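Local coordinates for protein beta-galactosidase (Bacillus circulans, PDB 4MAD) that probably hydrolyses terminal non-reducing beta-D-galactose residues in beta-D-galactosides, as a family 35 glycoside hydrolase, at residues Leu368-Arg373 with Ser499-Thr504; Ile396-Thr401 with Trp488-Leu493; Arg419-Val424 with Glu577-His582; Glu534-Val539 with Tyr550-Pro555. All blocks are in the same frame, centred on the assembly; numbering follows the deposited sequence.

Contact 1: Leu368-Arg373 with Ser499-Thr504; sequences LDSLHR and SSLEFT
Arg373 turns its CG anti to the carbonyl carbon (chi1 -70°) and then runs extended to NE, past the backbone of Ser500 and Leu501, so that one guanidinium face meets CB of Glu502, with NH1 3.8 Å from that carbon. The contact ties the short helix 371-374 to the loop leading into strand 514-522, a neighbour of strand 357-366 in an antiparallel sheet. This is no ion pair: Glu502 OE1 stays 6.5 Å from Arg373 NH1. The long arginine instead supplies an aliphatic cover and a polar tip that grips water. Nearby, the buried Ser370 is small enough to set CB against CD2 of Leu501 at 3.7 Å, while its OG also bonds Gly366 O. One water lies in the guanidinium plane, accepting from Arg373 NH1 and Glu502 N and donating to Ser370 OG. A second joins the backbones, donating to Arg373 O at 2.9 Å and accepting from Ser500 N at 2.9 Å.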
loop_
_atom_site.group_PDB
_atom_site.type_symbol
_atom_site.label_atom_id
_atom_site.label_comp_id
_atom_site.label_asym_id
_atom_site.label_seq_id
_atom_site.Cartn_x
_atom_site.Cartn_y
_atom_site.Cartn_z
ATOM N N LEU A 368 22.123 1.671 15.957
ATOM C CA LEU A 368 22.187 1.833 17.381
ATOM C C LEU A 368 23.206 2.890 17.846
ATOM O O LEU A 368 23.202 3.327 18.970
ATOM C CB LEU A 368 22.459 0.497 18.034
ATOM C CG LEU A 368 21.294 -0.464 18.015
ATOM C CD1 LEU A 368 21.644 -1.745 18.647
ATOM C CD2 LEU A 368 20.111 0.102 18.639
ATOM N N ASP A 369 24.116 3.199 16.957
ATOM C CA ASP A 369 25.102 4.220 17.154
ATOM C C ASP A 369 24.672 5.547 16.580
ATOM O O ASP A 369 25.402 6.492 16.658
ATOM C CB ASP A 369 26.420 3.815 16.527
ATOM C CG ASP A 369 27.002 2.589 17.156
ATOM O OD1 ASP A 369 26.940 2.465 18.362
ATOM O OD2 ASP A 369 27.512 1.752 16.440
ATOM N N SER A 370 23.514 5.600 15.972
ATOM C CA SER A 370 23.001 6.820 15.391
ATOM C C SER A 370 21.721 7.403 16.000
ATOM O O SER A 370 21.095 8.221 15.424
ATOM C CB SER A 370 22.832 6.592 13.887
ATOM O OG SER A 370 24.032 6.142 13.335
ATOM N N LEU A 371 21.327 6.964 17.181
ATOM C CA LEU A 371 19.969 7.215 17.581
ATOM C C LEU A 371 19.533 8.694 17.648
ATOM O O LEU A 371 18.535 9.045 17.121
ATOM C CB LEU A 371 19.659 6.465 18.874
ATOM C CG LEU A 371 19.746 4.952 18.734
ATOM C CD1 LEU A 371 19.655 4.244 20.015
ATOM C CD2 LEU A 371 18.756 4.387 17.787
ATOM N N HIS A 372 20.310 9.552 18.242
ATOM C CA HIS A 372 19.935 10.935 18.306
ATOM C C HIS A 372 20.102 11.703 17.001
ATOM O O HIS A 372 19.754 12.838 16.884
ATOM C CB HIS A 372 20.692 11.644 19.374
ATOM C CG HIS A 372 20.130 11.456 20.734
ATOM N ND1 HIS A 372 20.029 10.228 21.338
ATOM C CD2 HIS A 372 19.697 12.355 21.635
ATOM C CE1 HIS A 372 19.534 10.379 22.548
ATOM N NE2 HIS A 372 19.358 11.661 22.762
ATOM N N ARG A 373 20.807 11.090 16.093
ATOM C CA ARG A 373 20.979 11.610 14.750
ATOM C C ARG A 373 19.700 11.510 13.913
ATOM O O ARG A 373 19.455 12.258 13.003
ATOM C CB ARG A 373 22.154 10.968 14.037
ATOM C CG ARG A 373 23.506 11.377 14.581
ATOM C CD ARG A 373 24.680 10.605 13.977
ATOM N NE ARG A 373 25.931 10.925 14.604
ATOM C CZ ARG A 373 27.064 10.301 14.424
ATOM N NH1 ARG A 373 27.137 9.279 13.643
ATOM N NH2 ARG A 373 28.127 10.698 15.051
ATOM N N SER A 499 19.353 13.223 7.043
ATOM C CA SER A 499 20.412 14.144 6.736
ATOM C C SER A 499 21.432 14.327 7.823
ATOM O O SER A 499 22.450 14.869 7.584
ATOM C CB SER A 499 19.879 15.495 6.341
ATOM O OG SER A 499 19.300 16.132 7.407
ATOM N N SER A 500 21.088 13.983 9.032
ATOM C CA SER A 500 22.020 14.163 10.128
ATOM C C SER A 500 22.955 12.980 10.412
ATOM O O SER A 500 23.849 13.072 11.172
ATOM C CB SER A 500 21.303 14.619 11.394
ATOM O OG SER A 500 20.688 15.850 11.214
ATOM N N LEU A 501 22.748 11.892 9.713
ATOM C CA LEU A 501 23.593 10.765 9.847
ATOM C C LEU A 501 25.000 11.156 9.452
ATOM O O LEU A 501 25.162 11.963 8.599
ATOM C CB LEU A 501 23.103 9.684 8.912
ATOM C CG LEU A 501 21.939 8.796 9.325
ATOM C CD1 LEU A 501 21.612 7.850 8.265
ATOM C CD2 LEU A 501 22.171 8.090 10.595
ATOM N N GLU A 502 25.976 10.557 10.102
ATOM C CA GLU A 502 27.379 10.644 9.740
ATOM C C GLU A 502 27.927 9.238 9.671
ATOM O O GLU A 502 27.426 8.370 10.314
ATOM C CB GLU A 502 28.184 11.470 10.738
ATOM C CG GLU A 502 27.700 12.887 10.935
ATOM C CD GLU A 502 28.085 13.842 9.795
ATOM O OE1 GLU A 502 28.880 13.447 8.990
ATOM O OE2 GLU A 502 27.629 14.987 9.755
ATOM N N PHE A 503 28.982 9.058 8.913
ATOM C CA PHE A 503 29.475 7.759 8.552
ATOM C C PHE A 503 30.983 7.662 8.694
ATOM O O PHE A 503 31.649 8.594 8.455
ATOM C CB PHE A 503 29.161 7.475 7.075
ATOM C CG PHE A 503 27.714 7.464 6.728
ATOM C CD1 PHE A 503 27.030 6.299 6.630
ATOM C CD2 PHE A 503 27.059 8.609 6.477
ATOM C CE1 PHE A 503 25.715 6.299 6.332
ATOM C CE2 PHE A 503 25.717 8.584 6.141
ATOM C CZ PHE A 503 25.068 7.436 6.075
ATOM N N THR A 504 31.486 6.474 8.980
ATOM C CA THR A 504 32.908 6.106 8.888
ATOM C C THR A 504 33.076 4.874 8.008
ATOM O O THR A 504 32.144 4.281 7.618
ATOM C CB THR A 504 33.575 5.601 10.170
ATOM O OG1 THR A 504 32.762 5.782 11.287
ATOM C CG2 THR A 504 34.900 6.221 10.331
HETATM O O HOH W 1 25.258 8.173 11.812
HETATM O O HOH W 2 18.726 12.927 10.326
#

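Contact 2: Ile396-Thr401 with Trp488-Leu493; sequences IVYETT and WTVYPL
Thr400 sits over one face of the Trp488 indole, its CB 3.7 Å from the centroid of the six-membered ring in a CH-pi contact. CB of Tyr398 meets the same ring at CZ3, 3.7 Å away. Farther along this antiparallel strand pair of the first all-beta domain, Tyr398 and Val490 lie side by side, CD1 to CG1 3.6 Å. Next to Val397, Tyr491 OH donates to Glu399 OE1 at 3.0 Å, reaching it from 37° above the carboxylate plane. The hydrogen-bonded pairs Val397-Tyr491 and Glu399-Thr489 fix this register, with Tyr491 N to Val397 O at 2.9 Å. In the second shell, the branched Thr400 suits its place: OG1, anti to the backbone N (chi1 -165°), bonds Asp487 O, while CB and the methyl face the indole, whose NE1 is held by Leu485 O. Replacing Trp488 by an alanine would probably uncover the Thr400 methyl and Tyr398 CB and deprive Leu485 O of its donor. Edge strand 378-380 borders 488-493 and strand 449-457 borders 395-403 in the six-stranded sheet. Gln453 bonds Glu399 OE2, with Lys451 in a long, weak ion pair; these and the Tyr491 bond are consistent with an ionised carboxylate.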
loop_
_atom_site.group_PDB
_atom_site.type_symbol
_atom_site.label_atom_id
_atom_site.label_comp_id
_atom_site.label_asym_id
_atom_site.label_seq_id
_atom_site.Cartn_x
_atom_site.Cartn_y
_atom_site.Cartn_z
ATOM N N ILE A 396 11.327 1.131 15.449
ATOM C CA ILE A 396 11.359 1.791 16.732
ATOM C C ILE A 396 12.231 0.985 17.668
ATOM O O ILE A 396 12.166 -0.180 17.692
ATOM C CB ILE A 396 9.950 2.002 17.286
ATOM C CG1 ILE A 396 9.991 2.653 18.650
ATOM C CG2 ILE A 396 9.242 0.742 17.377
ATOM C CD1 ILE A 396 8.752 3.135 19.065
ATOM N N VAL A 397 13.059 1.678 18.404
ATOM C CA VAL A 397 13.914 1.023 19.326
ATOM C C VAL A 397 13.374 1.246 20.744
ATOM O O VAL A 397 13.112 2.326 21.123
ATOM C CB VAL A 397 15.337 1.574 19.302
ATOM C CG1 VAL A 397 16.166 0.919 20.303
ATOM C CG2 VAL A 397 15.943 1.413 17.978
ATOM N N TYR A 398 13.251 0.160 21.476
ATOM C CA TYR A 398 12.782 0.159 22.840
ATOM C C TYR A 398 13.964 -0.271 23.735
ATOM O O TYR A 398 14.633 -1.188 23.437
ATOM C CB TYR A 398 11.659 -0.843 23.088
ATOM C CG TYR A 398 10.312 -0.599 22.435
ATOM C CD1 TYR A 398 9.286 0.024 23.118
ATOM C CD2 TYR A 398 10.025 -1.069 21.180
ATOM C CE1 TYR A 398 8.072 0.202 22.539
ATOM C CE2 TYR A 398 8.825 -0.885 20.644
ATOM C CZ TYR A 398 7.841 -0.243 21.316
ATOM O OH TYR A 398 6.656 -0.065 20.775
ATOM N N GLU A 399 14.203 0.472 24.800
ATOM C CA GLU A 399 15.402 0.308 25.575
ATOM C C GLU A 399 15.100 0.423 27.091
ATOM O O GLU A 399 14.395 1.292 27.497
ATOM C CB GLU A 399 16.371 1.379 25.124
ATOM C CG GLU A 399 17.601 1.623 25.857
ATOM C CD GLU A 399 18.521 2.605 25.082
ATOM O OE1 GLU A 399 18.660 3.752 25.483
ATOM O OE2 GLU A 399 19.023 2.241 24.026
ATOM N N THR A 400 15.638 -0.488 27.879
ATOM C CA THR A 400 15.456 -0.461 29.318
ATOM C C THR A 400 16.631 -1.123 29.979
ATOM O O THR A 400 17.288 -1.926 29.379
ATOM C CB THR A 400 14.177 -1.154 29.778
ATOM O OG1 THR A 400 13.860 -0.808 31.132
ATOM C CG2 THR A 400 14.327 -2.611 29.670
ATOM N N THR A 401 16.846 -0.780 31.243
ATOM C CA THR A 401 17.884 -1.380 32.025
ATOM C C THR A 401 17.339 -2.346 33.067
ATOM O O THR A 401 16.526 -2.018 33.833
ATOM C CB THR A 401 18.767 -0.341 32.742
ATOM O OG1 THR A 401 19.211 0.665 31.831
ATOM C CG2 THR A 401 19.963 -1.010 33.341
ATOM N N TRP A 488 10.997 2.586 30.315
ATOM C CA TRP A 488 11.544 2.638 28.987
ATOM C C TRP A 488 11.913 3.953 28.331
ATOM O O TRP A 488 11.313 4.925 28.594
ATOM C CB TRP A 488 10.412 1.967 28.188
ATOM C CG TRP A 488 10.231 0.566 28.523
ATOM C CD1 TRP A 488 9.466 0.086 29.500
ATOM C CD2 TRP A 488 10.861 -0.557 27.921
ATOM N NE1 TRP A 488 9.542 -1.250 29.559
ATOM C CE2 TRP A 488 10.415 -1.681 28.609
ATOM C CE3 TRP A 488 11.744 -0.726 26.862
ATOM C CZ2 TRP A 488 10.808 -2.950 28.262
ATOM C CZ3 TRP A 488 12.129 -1.974 26.538
ATOM C CH2 TRP A 488 11.681 -3.065 27.235
ATOM N N THR A 489 12.914 3.892 27.466
ATOM C CA THR A 489 13.300 4.950 26.585
ATOM C C THR A 489 13.117 4.390 25.181
ATOM O O THR A 489 13.512 3.315 24.935
ATOM C CB THR A 489 14.768 5.389 26.770
ATOM O OG1 THR A 489 15.020 5.777 28.122
ATOM C CG2 THR A 489 15.047 6.548 25.876
ATOM N N VAL A 490 12.485 5.139 24.289
ATOM C CA VAL A 490 12.192 4.640 22.960
ATOM C C VAL A 490 12.570 5.681 21.941
ATOM O O VAL A 490 12.491 6.825 22.213
ATOM C CB VAL A 490 10.739 4.294 22.789
ATOM C CG1 VAL A 490 10.286 3.365 23.850
ATOM C CG2 VAL A 490 9.943 5.509 22.687
ATOM N N TYR A 491 13.006 5.188 20.800
ATOM C CA TYR A 491 13.423 5.995 19.714
ATOM C C TYR A 491 12.638 5.620 18.457
ATOM O O TYR A 491 12.869 4.645 17.858
ATOM C CB TYR A 491 14.931 5.793 19.489
ATOM C CG TYR A 491 15.811 5.953 20.739
ATOM C CD1 TYR A 491 16.402 7.129 21.047
ATOM C CD2 TYR A 491 16.028 4.918 21.588
ATOM C CE1 TYR A 491 17.178 7.260 22.204
ATOM C CE2 TYR A 491 16.791 5.033 22.721
ATOM C CZ TYR A 491 17.367 6.205 23.033
ATOM O OH TYR A 491 18.136 6.338 24.162
ATOM N N PRO A 492 11.695 6.443 18.121
ATOM C CA PRO A 492 10.916 6.207 16.932
ATOM C C PRO A 492 11.796 6.495 15.697
ATOM O O PRO A 492 12.413 7.487 15.637
ATOM C CB PRO A 492 9.796 7.205 17.067
ATOM C CG PRO A 492 9.731 7.507 18.502
ATOM C CD PRO A 492 11.111 7.500 18.934
ATOM N N LEU A 493 11.770 5.607 14.714
ATOM C CA LEU A 493 12.602 5.682 13.547
ATOM C C LEU A 493 11.769 5.546 12.254
ATOM O O LEU A 493 11.732 4.551 11.653
ATOM C CB LEU A 493 13.715 4.628 13.598
ATOM C CG LEU A 493 14.741 4.696 14.731
ATOM C CD1 LEU A 493 15.482 3.433 15.029
ATOM C CD2 LEU A 493 15.592 5.811 14.602
#

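Contact 3: Arg419-Val424 with Glu577-His582; sequences RGQVYV and ELHKHH
Arg419 NH1 donates a hydrogen bond to His579 NE2, 2.9 Å away, with the N-H pointing almost straight at the acceptor (161°). The bond lies in both flat groups, guanidinium and imidazole meeting edge to edge with their planes nearly perpendicular. The arginine side chain leaves the strand with chi1 at -158°, CG opposite the backbone N, and stays extended to NE, a length that lets it reach the loop. Beside it, Gln421 NE2 donates to Leu578 O at 3.1 Å, coming from above the carbonyl plane, while its OE1 rests against CB of Leu578 and NE2 passes 3.5 Å from His579 CE1. With a leucine in place of Gln421, the buried Leu578 carbonyl would probably lose this side-chain donor. The loop itself is held by Glu577: OE2 accepts from His579 N (2.8 Å) and Lys580 N (2.9 Å) on opposite faces of the carboxylate, and OE1 serves Tyr550 OH and the backbone N atoms of Thr536 and Lys537. Strand 419-424 of the six-stranded sheet is thereby fastened to the loop after strand 569-577 of the eight-stranded one. Since NE2 of His579 accepts, the ring is probably neutral, with its proton on ND1.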
loop_
_atom_site.group_PDB
_atom_site.type_symbol
_atom_site.label_atom_id
_atom_site.label_comp_id
_atom_site.label_asym_id
_atom_site.label_seq_id
_atom_site.Cartn_x
_atom_site.Cartn_y
_atom_site.Cartn_z
ATOM N N ARG A 419 8.260 -7.758 13.965
ATOM C CA ARG A 419 9.553 -8.387 14.002
ATOM C C ARG A 419 10.503 -7.562 14.845
ATOM O O ARG A 419 10.498 -6.372 14.791
ATOM C CB ARG A 419 10.117 -8.462 12.614
ATOM C CG ARG A 419 11.154 -9.487 12.410
ATOM C CD ARG A 419 11.421 -9.634 10.932
ATOM N NE ARG A 419 12.404 -10.642 10.598
ATOM C CZ ARG A 419 13.705 -10.424 10.473
ATOM N NH1 ARG A 419 14.246 -9.249 10.693
ATOM N NH2 ARG A 419 14.487 -11.398 10.130
ATOM N N GLY A 420 11.325 -8.229 15.605
ATOM C CA GLY A 420 12.301 -7.481 16.332
ATOM C C GLY A 420 13.609 -8.177 16.557
ATOM O O GLY A 420 13.649 -9.366 16.659
ATOM N N GLN A 421 14.638 -7.374 16.690
ATOM C CA GLN A 421 15.967 -7.814 16.968
ATOM C C GLN A 421 16.342 -7.398 18.387
ATOM O O GLN A 421 16.204 -6.286 18.743
ATOM C CB GLN A 421 16.928 -7.172 16.001
ATOM C CG GLN A 421 16.726 -7.582 14.559
ATOM C CD GLN A 421 17.450 -6.642 13.560
ATOM O OE1 GLN A 421 16.903 -5.697 13.081
ATOM N NE2 GLN A 421 18.678 -6.940 13.292
ATOM N N VAL A 422 16.780 -8.368 19.163
ATOM C CA VAL A 422 17.038 -8.207 20.544
ATOM C C VAL A 422 18.542 -8.201 20.867
ATOM O O VAL A 422 19.252 -8.995 20.421
ATOM C CB VAL A 422 16.353 -9.329 21.348
ATOM C CG1 VAL A 422 16.486 -9.119 22.788
ATOM C CG2 VAL A 422 14.952 -9.426 20.978
ATOM N N TYR A 423 18.930 -7.241 21.689
ATOM C CA TYR A 423 20.277 -6.995 22.139
ATOM C C TYR A 423 20.315 -6.842 23.663
ATOM O O TYR A 423 19.485 -6.175 24.225
ATOM C CB TYR A 423 20.862 -5.732 21.490
ATOM C CG TYR A 423 20.727 -5.758 19.971
ATOM C CD1 TYR A 423 21.740 -6.236 19.173
ATOM C CD2 TYR A 423 19.559 -5.378 19.355
ATOM C CE1 TYR A 423 21.593 -6.304 17.812
ATOM C CE2 TYR A 423 19.415 -5.419 18.013
ATOM C CZ TYR A 423 20.429 -5.893 17.237
ATOM O OH TYR A 423 20.254 -5.945 15.913
ATOM N N VAL A 424 21.315 -7.453 24.266
ATOM C CA VAL A 424 21.556 -7.327 25.671
ATOM C C VAL A 424 23.008 -6.862 25.841
ATOM O O VAL A 424 23.888 -7.496 25.385
ATOM C CB VAL A 424 21.367 -8.675 26.374
ATOM C CG1 VAL A 424 21.886 -8.608 27.721
ATOM C CG2 VAL A 424 19.924 -9.075 26.386
ATOM N N GLU A 577 20.569 -2.090 6.019
ATOM C CA GLU A 577 20.485 -3.516 6.078
ATOM C C GLU A 577 20.477 -3.972 7.518
ATOM O O GLU A 577 21.236 -3.538 8.287
ATOM C CB GLU A 577 21.627 -4.178 5.353
ATOM C CG GLU A 577 21.919 -5.533 5.825
ATOM C CD GLU A 577 20.937 -6.597 5.316
ATOM O OE1 GLU A 577 20.500 -6.506 4.168
ATOM O OE2 GLU A 577 20.618 -7.504 6.081
ATOM N N LEU A 578 19.509 -4.808 7.812
ATOM C CA LEU A 578 19.246 -5.327 9.136
ATOM C C LEU A 578 20.182 -6.365 9.685
ATOM O O LEU A 578 20.409 -6.407 10.826
ATOM C CB LEU A 578 17.789 -5.778 9.303
ATOM C CG LEU A 578 16.719 -4.752 9.040
ATOM C CD1 LEU A 578 15.328 -5.278 9.284
ATOM C CD2 LEU A 578 16.988 -3.494 9.742
ATOM N N HIS A 579 20.627 -7.276 8.853
ATOM C CA HIS A 579 21.346 -8.415 9.340
ATOM C C HIS A 579 22.732 -8.709 8.789
ATOM O O HIS A 579 23.655 -8.907 9.536
ATOM C CB HIS A 579 20.533 -9.654 9.080
ATOM C CG HIS A 579 19.209 -9.640 9.745
ATOM N ND1 HIS A 579 19.063 -9.884 11.084
ATOM C CD2 HIS A 579 17.975 -9.405 9.258
ATOM C CE1 HIS A 579 17.788 -9.797 11.393
ATOM N NE2 HIS A 579 17.109 -9.506 10.307
ATOM N N LYS A 580 22.798 -8.833 7.484
ATOM C CA LYS A 580 23.998 -9.314 6.848
ATOM C C LYS A 580 24.496 -8.311 5.840
ATOM O O LYS A 580 23.803 -7.955 4.996
ATOM C CB LYS A 580 23.747 -10.637 6.195
ATOM C CG LYS A 580 23.481 -11.744 7.138
ATOM C CD LYS A 580 23.130 -12.964 6.368
ATOM C CE LYS A 580 22.996 -14.205 7.180
ATOM N NZ LYS A 580 22.490 -15.290 6.342
ATOM N N HIS A 581 25.739 -7.894 5.990
ATOM C CA HIS A 581 26.275 -6.768 5.275
ATOM C C HIS A 581 27.254 -7.163 4.168
ATOM O O HIS A 581 27.878 -8.165 4.251
ATOM C CB HIS A 581 26.937 -5.828 6.282
ATOM C CG HIS A 581 26.031 -5.454 7.405
ATOM N ND1 HIS A 581 24.995 -4.575 7.252
ATOM C CD2 HIS A 581 25.962 -5.899 8.673
ATOM C CE1 HIS A 581 24.324 -4.497 8.375
ATOM N NE2 HIS A 581 24.901 -5.275 9.257
ATOM N N HIS A 582 27.341 -6.347 3.143
ATOM C CA HIS A 582 28.135 -6.625 1.966
ATOM C C HIS A 582 28.745 -5.336 1.430
ATOM O O HIS A 582 28.533 -4.314 2.008
ATOM C CB HIS A 582 27.321 -7.380 0.908
ATOM C CG HIS A 582 26.780 -8.666 1.422
ATOM N ND1 HIS A 582 25.515 -8.793 1.941
ATOM C CD2 HIS A 582 27.366 -9.860 1.585
ATOM C CE1 HIS A 582 25.345 -10.018 2.374
ATOM N NE2 HIS A 582 26.453 -10.686 2.162
#

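Contact 4: Glu534-Val539 with Tyr550-Pro555; sequences EWTKGV and YWEIGP
Gly538 and Tyr550 form an antiparallel hydrogen-bonded pair, Gly538 N to Tyr550 O 3.2 Å and Tyr550 N to Gly538 O 3.0 Å, in the hairpin of strands 537-542 and 545-551 of the galactose-binding domain. Lys537 and Trp551 make the next, non-hydrogen-bonded pair, and beyond the strand Glu552 N still bonds Thr536 O at 2.8 Å. There the chain enters a type I turn from Trp551 to Gly554, whose positive phi suits glycine.

Tyr550 places CG between its backbone N and carbonyl carbon (chi1 69°), which swings the ring across the opposite strand. Gly538 N stands 3.3 Å above the Tyr550 ring plane, over its centre, and Gly538 CA makes a CH-pi contact; a side chain on this glycine would collide with Tyr550 OH, which bonds Glu577. Trp551 is sandwiched: Ile553 CD1 covers one face, and Lys537 CE the other, 3.5 Å from the six-membered centroid. Lys537 NZ adds a cation-pi contact at 4.7 Å to that centroid and a salt bridge with Glu457. Thr536 OG1 donates to Glu552 OE1 at 3.0 Å, from well above the carboxylate plane.

Strand 545-551 is outermost in its eight-stranded sheet, and strand 537-542 joins it to 569-577; at the hairpin's end Trp551 meets Trp256, and in the turn Gly554 bonds Gly257, between barrel strand 244-249 and helix 265-276.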
loop_
_atom_site.group_PDB
_atom_site.type_symbol
_atom_site.label_atom_id
_atom_site.label_comp_id
_atom_site.label_asym_id
_atom_site.label_seq_id
_atom_site.Cartn_x
_atom_site.Cartn_y
_atom_site.Cartn_z
ATOM N N GLU A 534 21.899 -10.155 -3.105
ATOM C CA GLU A 534 23.004 -10.446 -2.205
ATOM C C GLU A 534 22.704 -10.151 -0.733
ATOM O O GLU A 534 23.265 -10.749 0.116
ATOM C CB GLU A 534 24.326 -9.819 -2.627
ATOM C CG GLU A 534 25.507 -10.360 -1.843
ATOM C CD GLU A 534 26.865 -9.708 -2.123
ATOM O OE1 GLU A 534 26.948 -8.635 -2.696
ATOM O OE2 GLU A 534 27.854 -10.302 -1.729
ATOM N N TRP A 535 21.877 -9.164 -0.496
ATOM C CA TRP A 535 21.575 -8.638 0.812
ATOM C C TRP A 535 20.487 -9.450 1.498
ATOM O O TRP A 535 20.041 -10.416 0.964
ATOM C CB TRP A 535 21.241 -7.155 0.710
ATOM C CG TRP A 535 22.446 -6.346 0.277
ATOM C CD1 TRP A 535 22.963 -6.230 -0.966
ATOM C CD2 TRP A 535 23.269 -5.551 1.121
ATOM N NE1 TRP A 535 24.063 -5.480 -0.927
ATOM C CE2 TRP A 535 24.261 -5.011 0.332
ATOM C CE3 TRP A 535 23.267 -5.268 2.475
ATOM C CZ2 TRP A 535 25.236 -4.186 0.834
ATOM C CZ3 TRP A 535 24.236 -4.444 2.970
ATOM C CH2 TRP A 535 25.216 -3.930 2.161
ATOM N N THR A 536 20.128 -9.059 2.708
ATOM C CA THR A 536 19.195 -9.851 3.475
ATOM C C THR A 536 17.819 -9.233 3.789
ATOM O O THR A 536 16.838 -9.750 3.394
ATOM C CB THR A 536 19.867 -10.443 4.740
ATOM O OG1 THR A 536 20.834 -11.397 4.349
ATOM C CG2 THR A 536 18.870 -11.088 5.616
ATOM N N LYS A 537 17.798 -8.141 4.519
ATOM C CA LYS A 537 16.578 -7.424 4.739
ATOM C C LYS A 537 16.826 -5.976 5.047
ATOM O O LYS A 537 17.712 -5.652 5.781
ATOM C CB LYS A 537 15.777 -8.056 5.830
ATOM C CG LYS A 537 14.380 -7.487 6.004
ATOM C CD LYS A 537 13.551 -8.285 6.938
ATOM C CE LYS A 537 12.077 -8.079 6.766
ATOM N NZ LYS A 537 11.669 -6.729 6.901
ATOM N N GLY A 538 15.997 -5.136 4.480
ATOM C CA GLY A 538 16.139 -3.723 4.701
ATOM C C GLY A 538 15.337 -2.815 3.829
ATOM O O GLY A 538 14.327 -3.185 3.390
ATOM N N VAL A 539 15.804 -1.597 3.692
ATOM C CA VAL A 539 15.220 -0.589 2.845
ATOM C C VAL A 539 16.313 0.199 2.114
ATOM O O VAL A 539 17.440 0.154 2.478
ATOM C CB VAL A 539 14.354 0.374 3.638
ATOM C CG1 VAL A 539 13.177 -0.333 4.218
ATOM C CG2 VAL A 539 15.140 1.051 4.685
ATOM N N TYR A 550 13.252 -4.536 0.908
ATOM C CA TYR A 550 13.768 -5.702 0.256
ATOM C C TYR A 550 13.956 -6.841 1.275
ATOM O O TYR A 550 14.052 -6.585 2.382
ATOM C CB TYR A 550 15.086 -5.412 -0.396
ATOM C CG TYR A 550 16.247 -5.158 0.552
ATOM C CD1 TYR A 550 17.026 -6.178 1.020
ATOM C CD2 TYR A 550 16.610 -3.893 0.902
ATOM C CE1 TYR A 550 18.091 -5.955 1.802
ATOM C CE2 TYR A 550 17.673 -3.675 1.718
ATOM C CZ TYR A 550 18.416 -4.695 2.165
ATOM O OH TYR A 550 19.450 -4.415 2.983
ATOM N N TRP A 551 13.917 -8.080 0.866
ATOM C CA TRP A 551 14.085 -9.182 1.777
ATOM C C TRP A 551 14.494 -10.367 0.907
ATOM O O TRP A 551 13.823 -10.666 -0.041
ATOM C CB TRP A 551 12.767 -9.456 2.455
ATOM C CG TRP A 551 12.813 -10.341 3.618
ATOM C CD1 TRP A 551 13.877 -10.983 4.125
ATOM C CD2 TRP A 551 11.729 -10.623 4.487
ATOM N NE1 TRP A 551 13.528 -11.681 5.233
ATOM C CE2 TRP A 551 12.206 -11.471 5.488
ATOM C CE3 TRP A 551 10.405 -10.265 4.494
ATOM C CZ2 TRP A 551 11.390 -11.956 6.461
ATOM C CZ3 TRP A 551 9.628 -10.699 5.482
ATOM C CH2 TRP A 551 10.101 -11.564 6.438
ATOM N N GLU A 552 15.529 -11.086 1.276
ATOM C CA GLU A 552 16.105 -12.138 0.459
ATOM C C GLU A 552 15.140 -13.278 0.172
ATOM O O GLU A 552 15.370 -14.055 -0.719
ATOM C CB GLU A 552 17.340 -12.733 1.136
ATOM C CG GLU A 552 17.011 -13.387 2.391
ATOM C CD GLU A 552 18.186 -13.782 3.298
ATOM O OE1 GLU A 552 19.334 -13.591 2.956
ATOM O OE2 GLU A 552 17.892 -14.273 4.396
ATOM N N ILE A 553 14.096 -13.386 0.979
ATOM C CA ILE A 553 13.155 -14.493 0.844
ATOM C C ILE A 553 12.283 -14.428 -0.405
ATOM O O ILE A 553 11.640 -15.352 -0.730
ATOM C CB ILE A 553 12.320 -14.785 2.098
ATOM C CG1 ILE A 553 11.302 -13.702 2.379
ATOM C CG2 ILE A 553 13.220 -15.067 3.238
ATOM C CD1 ILE A 553 10.382 -14.003 3.472
ATOM N N GLY A 554 12.279 -13.271 -1.048
ATOM C CA GLY A 554 11.572 -13.102 -2.287
ATOM C C GLY A 554 10.077 -12.986 -2.211
ATOM O O GLY A 554 9.552 -12.796 -1.198
ATOM N N PRO A 555 9.383 -13.134 -3.315
ATOM C CA PRO A 555 9.927 -13.369 -4.642
ATOM C C PRO A 555 10.597 -12.195 -5.320
ATOM O O PRO A 555 11.266 -12.414 -6.281
ATOM C CB PRO A 555 8.685 -13.731 -5.449
ATOM C CG PRO A 555 7.589 -13.095 -4.764
ATOM C CD PRO A 555 7.965 -12.806 -3.380
HETATM O O HOH W 3 20.782 -13.050 0.658
#

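How the contacts relate
Contact 1 is the most exposed of the four and relies on water and the flank of an arginine, whereas contacts 2, 3 and 4 are buried. Contacts 2 and 4 pair strands within a sheet; contact 3 bridges two sheets through side-chain bonds. Contacts 2 and 3 both use the six-stranded sheet, and contact 1 joins them: Leu371 packs on Val397 and, with His372, on Tyr491, while Leu368 touches Tyr423. Contacts 3 and 4, with centres about 13 Å apart, are coupled more polarly. Glu577 of contact 3 reaches into contact 4, and Leu578 N probably bonds Lys537 O, so the join between the two sheets is tied directly to the hairpin.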